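Local structure of NDP-N-acetyl-D-galactosaminuronic acid dehydrogenase (Methanosarcina mazei Go1, 3G79) at residues 298-301 and 302-305; 326-329 and 330-334. The protein probably oxidises UDP-N-acetylmannosamine to UDP-N-acetylmannosaminuronate with two molecules of NAD, as a member of the UDP-glucose/GDP-mannose dehydrogenase family. All coordinates share one frame; numbering follows the deposited sequence.

Contact 1. Residues 298-301 and 302-305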
ATOM      1  N   THR A 298       5.678  13.382  -6.366  1.00 28.40           N
ATOM      2  CA  THR A 298       5.117  12.640  -7.475  1.00 27.95           C
ATOM      3  C   THR A 298       5.176  13.467  -8.725  1.00 28.08           C
ATOM      4  O   THR A 298       5.191  12.916  -9.803  1.00 29.06           O
ATOM      5  CB  THR A 298       3.706  11.986  -7.246  1.00 28.01           C
ATOM      6  OG1 THR A 298       2.691  12.667  -7.998  1.00 30.54           O
ATOM      7  CG2 THR A 298       3.316  11.882  -5.827  1.00 28.53           C
ATOM      8  N   TYR A 299       5.231  14.790  -8.582  1.00 27.73           N
ATOM      9  CA  TYR A 299       5.447  15.676  -9.737  1.00 27.69           C
ATOM     10  C   TYR A 299       6.813  15.476 -10.301  1.00 27.69           C
ATOM     11  O   TYR A 299       6.959  15.529 -11.511  1.00 27.90           O
ATOM     12  CB  TYR A 299       5.147  17.169  -9.447  1.00 26.80           C
ATOM     13  CG  TYR A 299       3.734  17.318  -8.934  1.00 30.53           C
ATOM     14  CD1 TYR A 299       2.632  16.923  -9.719  1.00 26.34           C
ATOM     15  CD2 TYR A 299       3.498  17.750  -7.630  1.00 26.81           C
ATOM     16  CE1 TYR A 299       1.312  17.030  -9.217  1.00 30.27           C
ATOM     17  CE2 TYR A 299       2.202  17.852  -7.123  1.00 30.29           C
ATOM     18  CZ  TYR A 299       1.115  17.486  -7.918  1.00 26.26           C
ATOM     19  OH  TYR A 299      -0.131  17.563  -7.372  1.00 29.60           O
ATOM     20  N   HIS A 300       7.795  15.225  -9.438  1.00 28.27           N
ATOM     21  CA  HIS A 300       9.101  14.776  -9.896  1.00 31.00           C
ATOM     22  C   HIS A 300       9.132  13.443 -10.685  1.00 32.06           C
ATOM     23  O   HIS A 300       9.850  13.359 -11.683  1.00 32.30           O
ATOM     24  CB  HIS A 300      10.087  14.763  -8.752  1.00 33.03           C
ATOM     25  CG  HIS A 300      10.232  16.096  -8.102  1.00 36.19           C
ATOM     26  ND1 HIS A 300      10.037  16.297  -6.753  1.00 35.29           N
ATOM     27  CD2 HIS A 300      10.536  17.305  -8.626  1.00 34.53           C
ATOM     28  CE1 HIS A 300      10.222  17.573  -6.470  1.00 35.06           C
ATOM     29  NE2 HIS A 300      10.506  18.209  -7.592  1.00 36.29           N
ATOM     30  N   LEU A 301       8.355  12.436 -10.265  1.00 32.78           N
ATOM     31  CA  LEU A 301       8.213  11.183 -11.040  1.00 34.22           C
ATOM     32  C   LEU A 301       7.576  11.466 -12.384  1.00 33.40           C
ATOM     33  O   LEU A 301       8.051  11.019 -13.438  1.00 33.95           O
ATOM     34  CB  LEU A 301       7.344  10.131 -10.317  1.00 35.52           C
ATOM     35  CG  LEU A 301       7.927   8.877  -9.673  1.00 49.99           C
ATOM     36  CD1 LEU A 301       6.873   7.744  -9.661  1.00 36.57           C
ATOM     37  CD2 LEU A 301       9.147   8.418 -10.409  1.00 35.95           C
ATOM     38  N   GLU A 302       6.478  12.198 -12.329  1.00 31.78           N
ATOM     39  CA  GLU A 302       5.802  12.603 -13.533  1.00 31.01           C
ATOM     40  C   GLU A 302       6.745  13.266 -14.493  1.00 32.84           C
ATOM     41  O   GLU A 302       6.855  12.780 -15.601  1.00 34.31           O
ATOM     42  CB  GLU A 302       4.588  13.472 -13.233  1.00 29.47           C
ATOM     43  CG  GLU A 302       3.612  12.809 -12.322  1.00 20.20           C
ATOM     44  CD  GLU A 302       3.107  11.396 -12.780  1.00 29.86           C
ATOM     45  OE1 GLU A 302       3.220  11.008 -13.958  1.00 19.88           O
ATOM     46  OE2 GLU A 302       2.559  10.673 -11.935  1.00 20.22           O
ATOM     47  N   ARG A 303       7.438  14.347 -14.104  1.00 34.29           N
ATOM     48  CA  ARG A 303       8.402  14.971 -15.018  1.00 35.31           C
ATOM     49  C   ARG A 303       9.440  13.914 -15.406  1.00 35.98           C
ATOM     50  O   ARG A 303       9.724  13.728 -16.583  1.00 35.71           O
ATOM     51  CB  ARG A 303       9.095  16.173 -14.403  1.00 36.42           C
ATOM     52  CG  ARG A 303       9.936  16.937 -15.424  1.00 56.24           C
ATOM     53  CD  ARG A 303      10.930  17.930 -14.794  1.00 39.25           C
ATOM     54  NE  ARG A 303      10.375  19.270 -14.633  1.00 56.83           N
ATOM     55  CZ  ARG A 303       9.996  19.791 -13.466  1.00 41.38           C
ATOM     56  NH1 ARG A 303      10.115  19.070 -12.345  1.00 57.73           N
ATOM     57  NH2 ARG A 303       9.476  21.026 -13.408  1.00 57.23           N
ATOM     58  N   GLY A 304       9.951  13.190 -14.414  1.00 36.65           N
ATOM     59  CA  GLY A 304      10.951  12.147 -14.637  1.00 38.81           C
ATOM     60  C   GLY A 304      10.643  11.103 -15.713  1.00 40.63           C
ATOM     61  O   GLY A 304      11.538  10.685 -16.453  1.00 39.85           O
ATOM     62  N   VAL A 305       9.378  10.696 -15.808  1.00 42.28           N
ATOM     63  CA  VAL A 305       9.000   9.676 -16.751  1.00 44.58           C
ATOM     64  C   VAL A 305       9.189  10.178 -18.188  1.00 47.41           C
ATOM     65  O   VAL A 305       9.287   9.390 -19.128  1.00 47.02           O
ATOM     66  CB  VAL A 305       7.579   9.097 -16.422  1.00 44.61           C
ATOM     67  CG1 VAL A 305       6.451   9.913 -17.022  1.00 42.61           C
ATOM     68  CG2 VAL A 305       7.480   7.673 -16.883  1.00 42.80           C
TER
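The imidazole of His300 and the guanidinium of Arg303 meet edge to edge: CD2 of His300 lies 4.1 Å from NH1 of Arg303, each near the plane of the other group, and the two planes are 32° apart. Neither flat group covers a face of the other here. The two side chains run side by side in the same direction, and the bend at chi3 of Arg303 swings its guanidinium toward the histidine ring. Both reach Glu120, Arg303 NH1 in a salt bridge and His300 NE2 in a weak hydrogen bond; arginine suits this place by its length, which lets NH1 reach Glu120 past the CD2 edge of the ring.

With CG beside the backbone N (chi1 -57°), the Glu302 chain sets out along Thr298 O, its CG 3.0 Å from that oxygen; the bend at chi2 then turns the carboxylate. This is held by Ser320 through OE2 and by Tyr255 of the second subunit through OE1. Replacing Glu302 by an alanine would probably leave both hydroxyls without this acceptor and weaken a link across the subunit interface.

Backbone bonds carry the rest. The carbonyl of Thr298 also accepts the backbone N-H of Glu302, N to O 2.9 Å and almost straight at 173°, and Arg303 N repeats this with Tyr299 O. At Gly304, whose N is 2.7 Å from His300 O, a CB would probably come too near that oxygen, which is consistent with glycine. Val305 N bonds Leu301 O at 2.7 Å with a more bent geometry, while Leu301 and Val305 offer apolar surface to Tyr255 of the second subunit. This ladder of i to i+4 bonds is that of an alpha-helix, here the last turns of helix 293-305 in the central domain of the dehydrogenase family.

Contact 2. Residues 326-329 and 330-334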
ATOM      1  N   ARG A 326      -2.418  12.715  -5.114  1.00 33.15           N
ATOM      2  CA  ARG A 326      -2.186  14.108  -4.705  1.00 33.62           C
ATOM      3  C   ARG A 326      -3.509  14.885  -4.569  1.00 34.46           C
ATOM      4  O   ARG A 326      -3.644  15.739  -3.690  1.00 34.78           O
ATOM      5  CB  ARG A 326      -1.226  14.828  -5.671  1.00 32.26           C
ATOM      6  CG  ARG A 326       0.269  14.451  -5.534  1.00 37.20           C
ATOM      7  CD  ARG A 326       0.787  14.520  -4.081  1.00 30.49           C
ATOM      8  NE  ARG A 326       0.252  15.686  -3.396  1.00 38.36           N
ATOM      9  CZ  ARG A 326      -0.081  15.734  -2.122  1.00 29.65           C
ATOM     10  NH1 ARG A 326       0.077  14.695  -1.292  1.00 39.13           N
ATOM     11  NH2 ARG A 326      -0.550  16.858  -1.654  1.00 40.20           N
ATOM     12  N   LYS A 327      -4.501  14.568  -5.398  1.00 34.04           N
ATOM     13  CA  LYS A 327      -5.736  15.352  -5.353  1.00 33.32           C
ATOM     14  C   LYS A 327      -6.666  14.940  -4.207  1.00 32.00           C
ATOM     15  O   LYS A 327      -7.381  15.792  -3.644  1.00 31.97           O
ATOM     16  CB  LYS A 327      -6.476  15.297  -6.669  1.00 34.26           C
ATOM     17  CG  LYS A 327      -5.827  16.035  -7.821  1.00 40.63           C
ATOM     18  CD  LYS A 327      -6.601  15.603  -9.088  1.00 37.07           C
ATOM     19  CE  LYS A 327      -6.042  16.160 -10.393  1.00 42.02           C
ATOM     20  NZ  LYS A 327      -6.583  15.307 -11.468  1.00 37.58           N
ATOM     21  N   VAL A 328      -6.683  13.641  -3.886  1.00 30.33           N
ATOM     22  CA  VAL A 328      -7.466  13.124  -2.761  1.00 27.80           C
ATOM     23  C   VAL A 328      -6.921  13.841  -1.516  1.00 27.79           C
ATOM     24  O   VAL A 328      -7.630  14.624  -0.860  1.00 27.95           O
ATOM     25  CB  VAL A 328      -7.417  11.575  -2.690  1.00 26.85           C
ATOM     26  CG1 VAL A 328      -7.958  11.038  -1.388  1.00 28.75           C
ATOM     27  CG2 VAL A 328      -8.214  10.984  -3.814  1.00 28.74           C
ATOM     28  N   ASN A 329      -5.638  13.664  -1.266  1.00 27.44           N
ATOM     29  CA  ASN A 329      -4.975  14.278  -0.137  1.00 27.78           C
ATOM     30  C   ASN A 329      -5.065  15.822  -0.077  1.00 28.88           C
ATOM     31  O   ASN A 329      -5.211  16.379   1.027  1.00 28.88           O
ATOM     32  CB  ASN A 329      -3.530  13.787  -0.091  1.00 28.20           C
ATOM     33  CG  ASN A 329      -3.419  12.304   0.309  1.00 48.70           C
ATOM     34  OD1 ASN A 329      -4.343  11.721   0.905  1.00 29.60           O
ATOM     35  ND2 ASN A 329      -2.276  11.690  -0.012  1.00 29.95           N
ATOM     36  N   ASP A 330      -5.010  16.500  -1.238  1.00 29.49           N
ATOM     37  CA  ASP A 330      -5.224  17.966  -1.315  1.00 29.82           C
ATOM     38  C   ASP A 330      -6.659  18.350  -0.969  1.00 28.64           C
ATOM     39  O   ASP A 330      -6.904  19.511  -0.617  1.00 29.40           O
ATOM     40  CB  ASP A 330      -4.899  18.590  -2.708  1.00 30.44           C
ATOM     41  CG  ASP A 330      -3.381  18.778  -2.989  1.00 22.98           C
ATOM     42  OD1 ASP A 330      -2.564  18.753  -2.067  1.00 30.34           O
ATOM     43  OD2 ASP A 330      -3.010  18.948  -4.180  1.00 31.51           O
ATOM     44  N   PHE A 331      -7.587  17.395  -1.060  1.00 26.48           N
ATOM     45  CA  PHE A 331      -8.990  17.682  -0.845  1.00 26.58           C
ATOM     46  C   PHE A 331      -9.380  17.750   0.608  1.00 26.93           C
ATOM     47  O   PHE A 331     -10.359  18.404   0.974  1.00 28.78           O
ATOM     48  CB  PHE A 331      -9.852  16.620  -1.523  1.00 27.74           C
ATOM     49  CG  PHE A 331     -11.330  16.816  -1.329  1.00 28.92           C
ATOM     50  CD1 PHE A 331     -11.974  17.972  -1.814  1.00 27.61           C
ATOM     51  CD2 PHE A 331     -12.086  15.846  -0.685  1.00 27.20           C
ATOM     52  CE1 PHE A 331     -13.360  18.141  -1.664  1.00 28.57           C
ATOM     53  CE2 PHE A 331     -13.462  16.016  -0.516  1.00 28.27           C
ATOM     54  CZ  PHE A 331     -14.104  17.155  -1.010  1.00 26.91           C
ATOM     55  N   MET A 332      -8.621  17.069   1.447  1.00 25.80           N
ATOM     56  CA  MET A 332      -9.014  16.860   2.808  1.00 24.36           C
ATOM     57  C   MET A 332      -9.251  18.150   3.591  1.00 26.92           C
ATOM     58  O   MET A 332     -10.199  18.188   4.381  1.00 29.68           O
ATOM     59  CB  MET A 332      -8.078  15.865   3.493  1.00 21.77           C
ATOM     60  CG  MET A 332      -8.089  14.486   2.768  1.00 28.74           C
ATOM     61  SD  MET A 332      -9.725  13.724   2.613  1.00 17.04           S
ATOM     62  CE  MET A 332      -9.421  12.533   1.382  1.00 29.39           C
ATOM     63  N   PRO A 333      -8.424  19.211   3.382  1.00 25.43           N
ATOM     64  CA  PRO A 333      -8.837  20.495   3.947  1.00 25.02           C
ATOM     65  C   PRO A 333     -10.219  20.963   3.526  1.00 25.08           C
ATOM     66  O   PRO A 333     -10.970  21.420   4.398  1.00 26.24           O
ATOM     67  CB  PRO A 333      -7.748  21.479   3.459  1.00 24.30           C
ATOM     68  CG  PRO A 333      -6.572  20.672   3.525  1.00 22.98           C
ATOM     69  CD  PRO A 333      -7.018  19.286   2.952  1.00 24.64           C
ATOM     70  N   ALA A 334     -10.564  20.852   2.244  1.00 24.32           N
ATOM     71  CA  ALA A 334     -11.916  21.221   1.806  1.00 24.91           C
ATOM     72  C   ALA A 334     -12.954  20.295   2.454  1.00 26.53           C
ATOM     73  O   ALA A 334     -14.037  20.759   2.824  1.00 27.91           O
ATOM     74  CB  ALA A 334     -12.078  21.249   0.259  1.00 22.61           C
TER
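An i to i+4 salt bridge on one alpha-helical turn marks this part of helix 321-345, where Arg326 NH2 meets Asp330 OD1 at 2.8 Å. The oxygen comes in at the edge of the guanidinium, near its plane, but the carboxylate itself is turned 76° from that plane, so a single oxygen makes the bond instead of a two-pronged grip. Arginine suits the place by its length: bends at chi2 (-50°) and chi3 fold the chain back over its own helix, leaving NH1 to pair with Asp243. Two carboxylates thus hold the guanidinium and probably fix its rotation, although the buried NE has no partner. The same pair is also joined through the backbone, Asp330 N to Arg326 O at 2.9 Å.

Two residues further along, on another side of the helix, Val328 and Met332 lie side by side, pointing the same way. The methionine chain, bent at chi2, brings its terminal methyl CE 3.5 Å from Val328 CG1, and the flexible thioether lets it follow a branched neighbour. Phe331 N bonds Val328 O at 2.8 Å, an i to i+3 bond whose donor stands above the carbonyl plane. Pro333 has no N-H to give; its CD rests 3.9 Å from Asn329 O, where a helical donor would otherwise have come, and the helix kinks there.

Asn329, an amide able both to give and to accept, bonds Asp243 and Asn250 of helix 228-258, against which Met332 also packs. Arg326 leans on helix 293-305, while Val328 and Phe331 touch Tyr314 and Asp313 of the second subunit.

Following the chain from the N terminus, past the NAD-binding domain, helix 228-258 is the first of the three helices concerned, then comes helix 293-305 with contact 1, and finally helix 321-345 with contact 2. The two contacts follow in series, neither enclosing nor crossing the other, and each joins neighbouring turns of its own helix without closing a long loop. Their centres lie about 19 Å apart, yet the helices meet where Tyr299 OH lies 3.4 Å from Arg326 CB and Thr298 packs against the same arginine chain. Asp243 of helix 228-258 is common ground: Thr298 touches it, while Arg326 and Asn329 bond it. Both contacts also reach the second subunit, tying these helices to the dimer partner.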